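Local coordinates for putative nucleotide-diphospho-sugar transferase (Desulfovibrio desulfuricans subsp. desulfuricans, PDB 3CGX), which is of unproven function but probably transfers a sugar from a nucleotide-diphospho-sugar donor to an acceptor, at residues Asp112-Pro117 / Ser208-Ser213; Asp167-Thr172 / Val183-Asp188; Asp188-Asp191 / Trp196-Asn199; Val200-Asn205 / Glu221-Ile226. All coordinates share one frame; numbering follows the deposited sequence.

Contact 1 (Asp112-Pro117 / Ser208-Ser213); sequences DIPDYP and SSFRRS
Asp115 and Phe210 face each other across two tightly curled pieces of backbone, their CA atoms 5.7 Å apart: a type I beta turn from Ile113 to Tyr116, closed by the Tyr116 N to Ile113 O bond, and a 3-10 segment at 209-212. No hydrogen bond links the two, so the contact rests on the Phe210 ring. With CG anti to the backbone N (chi1 -173°), the phenyl group projects from the 3-10 segment toward the turn. One face receives the methylene of Asp115, whose CB lies 3.8 Å from the centroid of the Phe210 ring and 17° off its normal, the geometry of a CH-pi contact. The far end of the ring meets Pro114: Phe210 CZ packs 4.0 Å from Pro114 CB, and Phe210 CE1 is 3.4 Å from Pro114 O, approached obliquely. On the ring face opposite Asp115, Ser213 OG is offset toward the rim; this hydroxyl bonds to Phe210 O at 2.6 Å, in the carbonyl plane, while Ser213 N also donates to that oxygen. Phe210 O is therefore gripped twice, and the backbone carrying the ring is tied to the start of the next helix, where Ser213 is the N-cap and its OG accepts from Tyr216 N. The carboxylate of Asp115 turns off the ring, and its OD1 takes the indole N-H of Trp189. Leu201 of helix 195-204 touches Pro114, Asp115 and Phe210, and Phe39 of helix 29-47 lies against Pro114. The buried contact thus joins the loop between strand 105-109 and helix 118-127 to the loop between helices 195-204 and 214-221.

Contact 2 (Asp167-Thr172 / Val183-Asp188); sequences DVYQPT and VLQLPD
Tyr169 and Gln185 reach each other because both side chains leave their backbones with CG anti to the backbone N, at chi1 177° for Tyr169 and -179° for Gln185, and the glutamine stays extended beyond CG. That reach is needed: the nearest pair of CA atoms, those of Tyr169 and Gln185, is 11.2 Å apart. The meeting is confined to the phenol oxygen and the end of the amide. Tyr169 OH stands 3.3 Å from Gln185 OE1 and 3.5 Å from Gln185 CD. Although the oxygens are near, the angle is poor and the pair does not qualify as a hydrogen bond. The two side chains cross at about a right angle, with the ring and amide planes 86° apart, so the phenol end abuts the amide without stacking on it. Only 60 Å² is buried in all, consistent with a light surface touch.

The tyrosine's helix is secured locally. Val168 O accepts both Thr172 N, at 3.0 Å, and Thr172 OG1, at 2.7 Å from that same Val168 O. The two donors arrive from opposite faces of the carbonyl plane, OG1 sitting above it, so one oxygen ties down both the backbone and the side chain of Thr172.

Strand 133-137 is the sheet neighbour of 183-185: the Tyr169 side chain packs on its Ile135 and Pro137, while Leu184 and Leu186 make backbone bonds to the same strand. Strand 183-185 is the outermost strand on its side of the mixed sheet, so Tyr169, from helix 169-178, reaches over strand 133-137 to the sheet edge, where Gln185 is exposed.

Contact 3 (Asp188-Asp191 / Trp196-Asn199); sequences DWND and WDLN
Asn190 and Asp197 meet at about a right angle, the amide and carboxylate planes 82° apart. Asn190 ND2 donates to Asp197 OD1 at 3.1 Å, and the N-H...O angle of 170° makes the bond nearly straight. The two groups use it differently: the carboxylate oxygen lies in the amide plane, whereas the donor comes to OD1 from above the carboxylate plane, 70° out of it. The first torsion of Asn190 sets CG roughly opposite the backbone N and so carries the amide toward the helix.

A water joins the same pair by a second route. It accepts from Asn190 ND2 at 2.6 Å and donates to Asp197 O at 2.9 Å, so the amide nitrogen is linked to both the side chain and the backbone of Asp197. The other carboxylate oxygen, Asp197 OD2, lies 3.4 Å from Asp191 O, but both are acceptors and no bond forms. OD2 is instead held by the backbone N-H groups of Asp193 and Thr194, just ahead of helix 195-204. Chemically, the carboxylate accepts three N-H donors, one on OD1 and two on OD2, which would be expected to stabilise its negative charge.

Contact 4 (Val200-Asn205 / Glu221-Ile226); sequences VLYRTN and ENDALI
Tyr202 and Ile226 lie on two helical pieces whose CA atoms approach to 8.1 Å, a separation spanned by side chains alone. One piece comes from the C-terminal part of helix 195-204. The other is the short helix 223-226, which follows a break at Asn222, the residue that leaves helical geometry after helix 214-221 and precedes the new turn. Ile226 N bonds to Asn222 O at 2.9 Å across that turn.

Tyr202 carries both halves of the contact. Its ring swings out opposite the backbone N (chi1 -177°) and thereby extends toward 221-226, where the Tyr202 hydroxyl OH donates to Asp223 OD1 at 2.6 Å. This oxygen sits in the plane of the ring at its edge and accepts on its anti lone pair, on the side away from OD2. The ring and carboxylate planes are 71° apart, so the carboxylate plane is turned steeply across that of the ring. Nearer the backbone, the CG2 methyl of Ile226 packs 3.8 Å from Tyr202 CD2, in an oblique approach. The ring is thus held at its hydroxyl by a polar bond and touched along its CD2 side by an aliphatic branch; 182 Å² is buried in all.

Helix 214-221 completes the surroundings: Leu219 touches Leu201, Tyr202 and Ile226, and the ring of Tyr216 meets that of Tyr202 with planes about 40° apart. The side-chain amide of Asn199 donates through ND2 to the backbone Ile226 O, joining helix 195-204 to the short helix one turn before Tyr202, so the contact packs three consecutive helices of the C-terminal region together.

How the contacts relate
Contacts 1, 3 and 4 cluster with centres 12 to 13 Å apart, whereas contact 2 lies further out, 17 to 28 Å from them, though it touches contact 1. Contacts 3 and 4 both use helix 195-204, and Leu198 CD2 packs 4.1 Å from Ile226 CD1. Contact 1 meets contact 3 where Ile113 CG2 lies 3.5 Å from Asn190 O, and contact 4 where Leu201 CD1 packs 3.5 Å from Asp115 CG. Contact 2 shares Asp188 with contact 3, yet their centres are about 17 Å apart. It touches contact 1 through Leu186 and Tyr116, but stays about 11 Å from contact 4 at nearest atoms. The chain from 183 to 191 therefore leads from the sheet edge to the C-terminal helices.

Contact 1 (Asp112-Pro117 / Ser208-Ser213)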
loop_
_atom_site.group_PDB
_atom_site.type_symbol
_atom_site.label_atom_id
_atom_site.label_comp_id
_atom_site.label_asym_id
_atom_site.label_seq_id
_atom_site.Cartn_x
_atom_site.Cartn_y
_atom_site.Cartn_z
ATOM N N ASP A 112 1.777 0.615 -3.913
ATOM C CA ASP A 112 1.656 0.709 -5.391
ATOM C C ASP A 112 0.749 1.848 -5.846
ATOM O O ASP A 112 0.363 1.887 -7.005
ATOM C CB ASP A 112 1.066 -0.618 -5.956
ATOM C CG ASP A 112 1.966 -1.794 -5.695
ATOM O OD1 ASP A 112 3.159 -1.756 -6.099
ATOM O OD2 ASP A 112 1.518 -2.708 -4.988
ATOM N N ILE A 113 0.468 2.782 -4.926
ATOM C CA ILE A 113 -0.436 3.900 -5.152
ATOM C C ILE A 113 0.193 5.224 -4.758
ATOM O O ILE A 113 -0.331 5.945 -3.852
ATOM C CB ILE A 113 -1.824 3.662 -4.402
ATOM C CG1 ILE A 113 -1.634 3.291 -2.929
ATOM C CG2 ILE A 113 -2.697 2.604 -5.143
ATOM C CD1 ILE A 113 -2.897 3.402 -2.129
ATOM N N PRO A 114 1.269 5.606 -5.477
ATOM C CA PRO A 114 2.116 6.699 -5.019
ATOM C C PRO A 114 1.447 8.042 -4.948
ATOM O O PRO A 114 1.883 8.901 -4.220
ATOM C CB PRO A 114 3.247 6.696 -6.036
ATOM C CG PRO A 114 2.659 6.108 -7.257
ATOM C CD PRO A 114 1.769 5.051 -6.762
ATOM N N ASP A 115 0.389 8.233 -5.712
ATOM C CA ASP A 115 -0.303 9.524 -5.721
ATOM C C ASP A 115 -1.488 9.589 -4.751
ATOM O O ASP A 115 -2.324 10.493 -4.838
ATOM C CB ASP A 115 -0.819 9.915 -7.119
ATOM C CG ASP A 115 -1.842 8.928 -7.701
ATOM O OD1 ASP A 115 -1.904 7.723 -7.342
ATOM O OD2 ASP A 115 -2.605 9.367 -8.597
ATOM N N TYR A 116 -1.619 8.591 -3.890
ATOM C CA TYR A 116 -2.770 8.554 -3.032
ATOM C C TYR A 116 -2.696 9.704 -2.037
ATOM O O TYR A 116 -1.699 9.844 -1.351
ATOM C CB TYR A 116 -2.840 7.260 -2.246
ATOM C CG TYR A 116 -4.205 7.008 -1.625
ATOM C CD1 TYR A 116 -5.277 6.583 -2.413
ATOM C CD2 TYR A 116 -4.419 7.149 -0.276
ATOM C CE1 TYR A 116 -6.525 6.324 -1.862
ATOM C CE2 TYR A 116 -5.660 6.876 0.279
ATOM C CZ TYR A 116 -6.700 6.476 -0.517
ATOM O OH TYR A 116 -7.947 6.190 0.035
ATOM N N PRO A 117 -3.762 10.500 -1.923
ATOM C CA PRO A 117 -3.632 11.594 -0.951
ATOM C C PRO A 117 -3.656 11.142 0.515
ATOM O O PRO A 117 -4.563 10.450 0.958
ATOM C CB PRO A 117 -4.793 12.524 -1.310
ATOM C CG PRO A 117 -5.662 11.798 -2.267
ATOM C CD PRO A 117 -5.112 10.415 -2.482
ATOM N N SER A 208 -1.793 18.338 -10.313
ATOM C CA SER A 208 -2.130 18.015 -8.897
ATOM C C SER A 208 -0.855 18.060 -8.059
ATOM O O SER A 208 0.227 18.243 -8.593
ATOM C CB SER A 208 -2.854 16.679 -8.712
ATOM O OG SER A 208 -1.970 15.556 -8.667
ATOM N N SER A 209 -0.960 17.916 -6.747
ATOM C CA SER A 209 0.245 18.053 -5.891
ATOM C C SER A 209 1.264 16.906 -6.048
ATOM O O SER A 209 2.406 16.990 -5.556
ATOM C CB SER A 209 -0.139 18.070 -4.442
ATOM O OG SER A 209 -0.542 16.782 -4.048
ATOM N N PHE A 210 0.820 15.815 -6.668
ATOM C CA PHE A 210 1.739 14.717 -6.997
ATOM C C PHE A 210 2.803 15.199 -7.991
ATOM O O PHE A 210 3.897 14.610 -8.098
ATOM C CB PHE A 210 0.987 13.528 -7.574
ATOM C CG PHE A 210 1.855 12.304 -7.780
ATOM C CD1 PHE A 210 2.448 11.691 -6.696
ATOM C CD2 PHE A 210 2.079 11.798 -9.029
ATOM C CE1 PHE A 210 3.225 10.607 -6.857
ATOM C CE2 PHE A 210 2.898 10.678 -9.200
ATOM C CZ PHE A 210 3.441 10.094 -8.122
ATOM N N ARG A 211 2.471 16.267 -8.718
ATOM C CA ARG A 211 3.431 16.898 -9.664
ATOM C C ARG A 211 4.748 17.349 -8.998
ATOM O O ARG A 211 5.803 17.405 -9.645
ATOM C CB ARG A 211 2.790 18.059 -10.398
ATOM N N ARG A 212 4.716 17.605 -7.693
ATOM C CA ARG A 212 5.938 18.026 -6.967
ATOM C C ARG A 212 6.711 16.877 -6.350
ATOM O O ARG A 212 7.705 17.107 -5.678
ATOM C CB ARG A 212 5.602 19.006 -5.857
ATOM C CG ARG A 212 4.654 20.066 -6.317
ATOM C CD ARG A 212 4.586 21.172 -5.298
ATOM N NE ARG A 212 5.774 21.999 -5.416
ATOM C CZ ARG A 212 6.256 22.745 -4.434
ATOM N NH1 ARG A 212 5.677 22.720 -3.238
ATOM N NH2 ARG A 212 7.330 23.494 -4.650
ATOM N N SER A 213 6.263 15.643 -6.583
ATOM C CA SER A 213 6.914 14.475 -6.018
ATOM C C SER A 213 8.172 14.058 -6.778
ATOM O O SER A 213 8.366 14.416 -7.940
ATOM C CB SER A 213 5.940 13.287 -5.970
ATOM O OG SER A 213 5.595 12.804 -7.272
#

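Contact 2 (Asp167-Thr172 / Val183-Asp188)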
loop_
_atom_site.group_PDB
_atom_site.type_symbol
_atom_site.label_atom_id
_atom_site.label_comp_id
_atom_site.label_asym_id
_atom_site.label_seq_id
_atom_site.Cartn_x
_atom_site.Cartn_y
_atom_site.Cartn_z
ATOM N N ASP A 167 -10.412 -12.110 -7.998
ATOM C CA ASP A 167 -10.663 -10.746 -7.504
ATOM C C ASP A 167 -11.115 -10.917 -6.058
ATOM O O ASP A 167 -12.140 -11.565 -5.801
ATOM C CB ASP A 167 -11.756 -10.051 -8.307
ATOM C CG ASP A 167 -11.337 -9.712 -9.734
ATOM O OD1 ASP A 167 -10.126 -9.590 -10.046
ATOM O OD2 ASP A 167 -12.265 -9.544 -10.558
ATOM N N VAL A 168 -10.364 -10.341 -5.125
ATOM C CA VAL A 168 -10.549 -10.653 -3.682
ATOM C C VAL A 168 -11.440 -9.668 -2.915
ATOM O O VAL A 168 -11.945 -9.951 -1.822
ATOM C CB VAL A 168 -9.171 -10.840 -2.964
ATOM C CG1 VAL A 168 -8.436 -12.042 -3.585
ATOM C CG2 VAL A 168 -8.283 -9.571 -3.003
ATOM N N TYR A 169 -11.689 -8.534 -3.527
ATOM C CA TYR A 169 -12.483 -7.506 -2.868
ATOM C C TYR A 169 -13.919 -7.927 -2.492
ATOM O O TYR A 169 -14.375 -7.775 -1.333
ATOM C CB TYR A 169 -12.505 -6.268 -3.768
ATOM C CG TYR A 169 -13.363 -5.176 -3.215
ATOM C CD1 TYR A 169 -12.887 -4.312 -2.228
ATOM C CD2 TYR A 169 -14.637 -4.983 -3.701
ATOM C CE1 TYR A 169 -13.691 -3.316 -1.732
ATOM C CE2 TYR A 169 -15.432 -4.003 -3.217
ATOM C CZ TYR A 169 -14.970 -3.176 -2.248
ATOM O OH TYR A 169 -15.818 -2.206 -1.807
ATOM N N GLN A 170 -14.641 -8.469 -3.468
ATOM C CA GLN A 170 -16.050 -8.857 -3.235
ATOM C C GLN A 170 -16.168 -9.950 -2.176
ATOM O O GLN A 170 -16.963 -9.841 -1.231
ATOM C CB GLN A 170 -16.739 -9.252 -4.549
ATOM C CG GLN A 170 -17.098 -8.033 -5.399
ATOM C CD GLN A 170 -18.162 -7.153 -4.733
ATOM O OE1 GLN A 170 -18.986 -7.636 -3.933
ATOM N NE2 GLN A 170 -18.162 -5.860 -5.075
ATOM N N PRO A 171 -15.395 -11.028 -2.326
ATOM C CA PRO A 171 -15.441 -12.065 -1.289
ATOM C C PRO A 171 -15.118 -11.464 0.074
ATOM O O PRO A 171 -15.657 -11.882 1.085
ATOM C CB PRO A 171 -14.329 -13.043 -1.694
ATOM C CG PRO A 171 -13.917 -12.677 -3.053
ATOM C CD PRO A 171 -14.474 -11.346 -3.425
ATOM N N THR A 172 -14.233 -10.462 0.092
ATOM C CA THR A 172 -13.837 -9.841 1.360
ATOM C C THR A 172 -15.001 -9.051 1.945
ATOM O O THR A 172 -15.345 -9.215 3.125
ATOM C CB THR A 172 -12.574 -8.979 1.206
ATOM O OG1 THR A 172 -11.464 -9.805 0.809
ATOM C CG2 THR A 172 -12.227 -8.266 2.516
ATOM N N VAL A 183 -19.100 -1.132 7.351
ATOM C CA VAL A 183 -17.918 -0.914 6.562
ATOM C C VAL A 183 -17.931 0.409 5.814
ATOM O O VAL A 183 -18.874 0.722 5.050
ATOM C CB VAL A 183 -17.800 -2.030 5.513
ATOM C CG1 VAL A 183 -16.568 -1.796 4.597
ATOM C CG2 VAL A 183 -17.762 -3.379 6.186
ATOM N N LEU A 184 -16.841 1.148 5.988
ATOM C CA LEU A 184 -16.585 2.363 5.214
ATOM C C LEU A 184 -15.838 2.028 3.940
ATOM O O LEU A 184 -14.747 1.434 3.946
ATOM C CB LEU A 184 -15.787 3.360 6.027
ATOM C CG LEU A 184 -15.394 4.657 5.328
ATOM C CD1 LEU A 184 -16.520 5.637 5.178
ATOM C CD2 LEU A 184 -14.229 5.222 6.144
ATOM N N GLN A 185 -16.405 2.451 2.831
ATOM C CA GLN A 185 -15.775 2.229 1.548
ATOM C C GLN A 185 -15.078 3.490 1.103
ATOM O O GLN A 185 -15.682 4.539 1.008
ATOM C CB GLN A 185 -16.821 1.765 0.540
ATOM C CG GLN A 185 -16.253 1.492 -0.786
ATOM C CD GLN A 185 -17.289 0.929 -1.754
ATOM O OE1 GLN A 185 -18.113 0.093 -1.382
ATOM N NE2 GLN A 185 -17.228 1.368 -3.001
ATOM N N LEU A 186 -13.778 3.385 0.851
ATOM C CA LEU A 186 -12.966 4.527 0.415
ATOM C C LEU A 186 -13.040 4.562 -1.088
ATOM O O LEU A 186 -13.539 3.608 -1.692
ATOM C CB LEU A 186 -11.506 4.384 0.831
ATOM C CG LEU A 186 -11.241 4.371 2.335
ATOM C CD1 LEU A 186 -9.840 3.880 2.578
ATOM C CD2 LEU A 186 -11.460 5.754 2.919
ATOM N N PRO A 187 -12.555 5.651 -1.714
ATOM C CA PRO A 187 -12.633 5.756 -3.166
ATOM C C PRO A 187 -11.879 4.668 -3.907
ATOM O O PRO A 187 -10.863 4.171 -3.441
ATOM C CB PRO A 187 -11.967 7.123 -3.436
ATOM C CG PRO A 187 -12.141 7.882 -2.190
ATOM C CD PRO A 187 -11.949 6.868 -1.132
ATOM N N ASP A 188 -12.349 4.323 -5.090
ATOM C CA ASP A 188 -11.574 3.407 -5.932
ATOM C C ASP A 188 -10.236 4.087 -6.343
ATOM O O ASP A 188 -10.162 5.317 -6.557
ATOM C CB ASP A 188 -12.282 3.051 -7.215
ATOM C CG ASP A 188 -13.660 2.433 -7.010
ATOM O OD1 ASP A 188 -14.085 2.117 -5.887
ATOM O OD2 ASP A 188 -14.349 2.307 -8.025
#

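Contact 3 (Asp188-Asp191 / Trp196-Asn199)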
loop_
_atom_site.group_PDB
_atom_site.type_symbol
_atom_site.label_atom_id
_atom_site.label_comp_id
_atom_site.label_asym_id
_atom_site.label_seq_id
_atom_site.Cartn_x
_atom_site.Cartn_y
_atom_site.Cartn_z
ATOM N N ASP A 188 -12.349 4.323 -5.090
ATOM C CA ASP A 188 -11.574 3.407 -5.932
ATOM C C ASP A 188 -10.236 4.087 -6.343
ATOM O O ASP A 188 -10.162 5.317 -6.557
ATOM C CB ASP A 188 -12.282 3.051 -7.215
ATOM C CG ASP A 188 -13.660 2.433 -7.010
ATOM O OD1 ASP A 188 -14.085 2.117 -5.887
ATOM O OD2 ASP A 188 -14.349 2.307 -8.025
ATOM N N TRP A 189 -9.186 3.283 -6.431
ATOM C CA TRP A 189 -7.872 3.787 -6.826
ATOM C C TRP A 189 -7.121 2.748 -7.638
ATOM O O TRP A 189 -7.382 1.546 -7.513
ATOM C CB TRP A 189 -7.030 4.172 -5.599
ATOM C CG TRP A 189 -6.175 5.411 -5.836
ATOM C CD1 TRP A 189 -4.871 5.454 -6.264
ATOM C CD2 TRP A 189 -6.575 6.783 -5.665
ATOM N NE1 TRP A 189 -4.458 6.751 -6.376
ATOM C CE2 TRP A 189 -5.473 7.585 -5.973
ATOM C CE3 TRP A 189 -7.760 7.405 -5.256
ATOM C CZ2 TRP A 189 -5.532 8.985 -5.938
ATOM C CZ3 TRP A 189 -7.790 8.778 -5.174
ATOM C CH2 TRP A 189 -6.703 9.556 -5.533
ATOM N N ASN A 190 -6.263 3.221 -8.536
ATOM C CA ASN A 190 -5.411 2.319 -9.383
ATOM C C ASN A 190 -4.021 2.085 -8.839
ATOM O O ASN A 190 -3.267 3.015 -8.580
ATOM C CB ASN A 190 -5.267 2.829 -10.828
ATOM C CG ASN A 190 -4.819 1.708 -11.851
ATOM O OD1 ASN A 190 -5.280 0.539 -11.811
ATOM N ND2 ASN A 190 -3.966 2.097 -12.796
ATOM N N ASP A 191 -3.703 0.808 -8.680
ATOM C CA ASP A 191 -2.353 0.340 -8.383
ATOM C C ASP A 191 -1.565 0.527 -9.671
ATOM O O ASP A 191 -2.087 0.275 -10.765
ATOM C CB ASP A 191 -2.297 -1.156 -7.991
ATOM C CG ASP A 191 -2.965 -1.475 -6.605
ATOM O OD1 ASP A 191 -2.479 -1.032 -5.547
ATOM O OD2 ASP A 191 -3.958 -2.226 -6.578
ATOM N N TRP A 196 1.124 0.861 -18.855
ATOM C CA TRP A 196 -0.117 1.566 -19.164
ATOM C C TRP A 196 -0.556 2.332 -17.903
ATOM O O TRP A 196 -0.920 3.509 -17.948
ATOM C CB TRP A 196 -1.205 0.603 -19.604
ATOM C CG TRP A 196 -0.879 -0.351 -20.762
ATOM C CD1 TRP A 196 -0.850 -1.714 -20.714
ATOM C CD2 TRP A 196 -0.617 -0.009 -22.120
ATOM N NE1 TRP A 196 -0.559 -2.237 -21.921
ATOM C CE2 TRP A 196 -0.442 -1.226 -22.829
ATOM C CE3 TRP A 196 -0.546 1.199 -22.812
ATOM C CZ2 TRP A 196 -0.153 -1.274 -24.212
ATOM C CZ3 TRP A 196 -0.272 1.168 -24.156
ATOM C CH2 TRP A 196 -0.086 -0.071 -24.859
ATOM N N ASP A 197 -0.519 1.663 -16.759
ATOM C CA ASP A 197 -0.858 2.288 -15.493
ATOM C C ASP A 197 0.064 3.494 -15.215
ATOM O O ASP A 197 -0.380 4.528 -14.695
ATOM C CB ASP A 197 -0.708 1.300 -14.319
ATOM C CG ASP A 197 -1.629 0.130 -14.391
ATOM O OD1 ASP A 197 -2.726 0.230 -14.928
ATOM O OD2 ASP A 197 -1.247 -0.890 -13.868
ATOM N N LEU A 198 1.351 3.338 -15.562
ATOM C CA LEU A 198 2.353 4.404 -15.361
ATOM C C LEU A 198 2.037 5.619 -16.253
ATOM O O LEU A 198 2.176 6.802 -15.840
ATOM C CB LEU A 198 3.775 3.902 -15.648
ATOM C CG LEU A 198 4.961 4.761 -15.198
ATOM C CD1 LEU A 198 5.074 4.669 -13.662
ATOM C CD2 LEU A 198 6.321 4.350 -15.830
ATOM N N ASN A 199 1.643 5.325 -17.492
ATOM C CA ASN A 199 1.236 6.376 -18.425
ATOM C C ASN A 199 0.046 7.196 -17.892
ATOM O O ASN A 199 0.037 8.442 -17.964
ATOM C CB ASN A 199 0.913 5.768 -19.777
ATOM C CG ASN A 199 0.474 6.786 -20.794
ATOM O OD1 ASN A 199 -0.719 7.077 -20.877
ATOM N ND2 ASN A 199 1.404 7.248 -21.660
HETATM O O HOH W 1 -2.712 4.330 -13.024
#

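Contact 4 (Val200-Asn205 / Glu221-Ile226)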
loop_
_atom_site.group_PDB
_atom_site.type_symbol
_atom_site.label_atom_id
_atom_site.label_comp_id
_atom_site.label_asym_id
_atom_site.label_seq_id
_atom_site.Cartn_x
_atom_site.Cartn_y
_atom_site.Cartn_z
ATOM N N VAL A 200 -0.939 6.504 -17.335
ATOM C CA VAL A 200 -2.127 7.178 -16.753
ATOM C C VAL A 200 -1.728 7.966 -15.515
ATOM O O VAL A 200 -2.164 9.130 -15.356
ATOM C CB VAL A 200 -3.249 6.178 -16.390
ATOM C CG1 VAL A 200 -4.390 6.892 -15.619
ATOM C CG2 VAL A 200 -3.732 5.419 -17.641
ATOM N N LEU A 201 -0.877 7.375 -14.677
ATOM C CA LEU A 201 -0.386 8.049 -13.460
ATOM C C LEU A 201 0.214 9.393 -13.865
ATOM O O LEU A 201 -0.059 10.449 -13.261
ATOM C CB LEU A 201 0.665 7.237 -12.694
ATOM C CG LEU A 201 1.354 7.819 -11.439
ATOM C CD1 LEU A 201 0.383 7.973 -10.228
ATOM C CD2 LEU A 201 2.595 6.969 -11.008
ATOM N N TYR A 202 1.037 9.335 -14.902
ATOM C CA TYR A 202 1.773 10.512 -15.423
ATOM C C TYR A 202 0.848 11.554 -16.010
ATOM O O TYR A 202 0.910 12.733 -15.661
ATOM C CB TYR A 202 2.800 10.068 -16.499
ATOM C CG TYR A 202 3.686 11.185 -17.084
ATOM C CD1 TYR A 202 4.327 12.109 -16.246
ATOM C CD2 TYR A 202 3.917 11.270 -18.447
ATOM C CE1 TYR A 202 5.148 13.098 -16.770
ATOM C CE2 TYR A 202 4.737 12.259 -18.980
ATOM C CZ TYR A 202 5.335 13.169 -18.119
ATOM O OH TYR A 202 6.150 14.109 -18.643
ATOM N N ARG A 203 -0.065 11.126 -16.860
ATOM C CA ARG A 203 -0.833 12.089 -17.617
ATOM C C ARG A 203 -1.984 12.728 -16.835
ATOM O O ARG A 203 -2.398 13.836 -17.155
ATOM C CB ARG A 203 -1.331 11.469 -18.878
ATOM C CG ARG A 203 -0.161 11.201 -19.862
ATOM C CD ARG A 203 -0.548 10.231 -20.890
ATOM N NE ARG A 203 -1.465 10.819 -21.817
ATOM C CZ ARG A 203 -2.332 10.113 -22.539
ATOM N NH1 ARG A 203 -2.420 8.781 -22.417
ATOM N NH2 ARG A 203 -3.117 10.734 -23.379
ATOM N N THR A 204 -2.474 12.045 -15.820
ATOM C CA THR A 204 -3.584 12.568 -15.009
ATOM C C THR A 204 -3.126 13.349 -13.777
ATOM O O THR A 204 -3.941 13.954 -13.084
ATOM C CB THR A 204 -4.519 11.417 -14.575
ATOM O OG1 THR A 204 -3.818 10.528 -13.679
ATOM C CG2 THR A 204 -5.058 10.655 -15.822
ATOM N N ASN A 205 -1.834 13.369 -13.475
ATOM C CA ASN A 205 -1.366 14.139 -12.308
ATOM C C ASN A 205 -0.663 15.438 -12.668
ATOM O O ASN A 205 -0.075 16.091 -11.797
ATOM C CB ASN A 205 -0.473 13.320 -11.388
ATOM C CG ASN A 205 -1.252 12.383 -10.528
ATOM O OD1 ASN A 205 -1.321 11.178 -10.801
ATOM N ND2 ASN A 205 -1.880 12.923 -9.508
ATOM N N GLU A 221 11.296 13.093 -16.557
ATOM C CA GLU A 221 12.575 12.729 -17.191
ATOM C C GLU A 221 12.368 11.665 -18.240
ATOM O O GLU A 221 13.089 11.622 -19.235
ATOM C CB GLU A 221 13.602 12.154 -16.205
ATOM C CG GLU A 221 14.217 13.105 -15.274
ATOM C CD GLU A 221 15.191 12.414 -14.310
ATOM O OE1 GLU A 221 15.669 11.273 -14.595
ATOM O OE2 GLU A 221 15.467 13.041 -13.265
ATOM N N ASN A 222 11.384 10.805 -17.983
ATOM C CA ASN A 222 11.078 9.676 -18.869
ATOM C C ASN A 222 9.913 9.969 -19.809
ATOM O O ASN A 222 9.310 9.058 -20.400
ATOM C CB ASN A 222 10.885 8.395 -18.024
ATOM C CG ASN A 222 12.211 7.825 -17.557
ATOM O OD1 ASN A 222 12.893 7.170 -18.323
ATOM N ND2 ASN A 222 12.611 8.141 -16.305
ATOM N N ASP A 223 9.679 11.263 -20.031
ATOM C CA ASP A 223 8.552 11.707 -20.865
ATOM C C ASP A 223 8.484 11.002 -22.232
ATOM O O ASP A 223 7.433 10.446 -22.632
ATOM C CB ASP A 223 8.577 13.227 -21.042
ATOM C CG ASP A 223 7.381 13.729 -21.860
ATOM O OD1 ASP A 223 6.310 13.970 -21.251
ATOM O OD2 ASP A 223 7.483 13.732 -23.092
ATOM N N ALA A 224 9.612 10.990 -22.940
ATOM C CA ALA A 224 9.687 10.469 -24.286
ATOM C C ALA A 224 9.420 8.977 -24.349
ATOM O O ALA A 224 9.051 8.452 -25.398
ATOM C CB ALA A 224 11.071 10.780 -24.924
ATOM N N LEU A 225 9.710 8.306 -23.244
ATOM C CA LEU A 225 9.488 6.858 -23.121
ATOM C C LEU A 225 8.000 6.587 -22.769
ATOM O O LEU A 225 7.296 5.822 -23.437
ATOM C CB LEU A 225 10.413 6.279 -22.058
ATOM C CG LEU A 225 10.195 4.800 -21.729
ATOM C CD1 LEU A 225 10.285 3.949 -22.985
ATOM C CD2 LEU A 225 11.208 4.451 -20.622
ATOM N N ILE A 226 7.540 7.233 -21.724
ATOM C CA ILE A 226 6.164 7.026 -21.220
ATOM C C ILE A 226 5.080 7.363 -22.219
ATOM O O ILE A 226 4.105 6.625 -22.352
ATOM C CB ILE A 226 5.929 7.753 -19.884
ATOM C CG1 ILE A 226 6.861 7.191 -18.829
ATOM C CG2 ILE A 226 4.452 7.648 -19.419
ATOM C CD1 ILE A 226 6.885 8.065 -17.580
#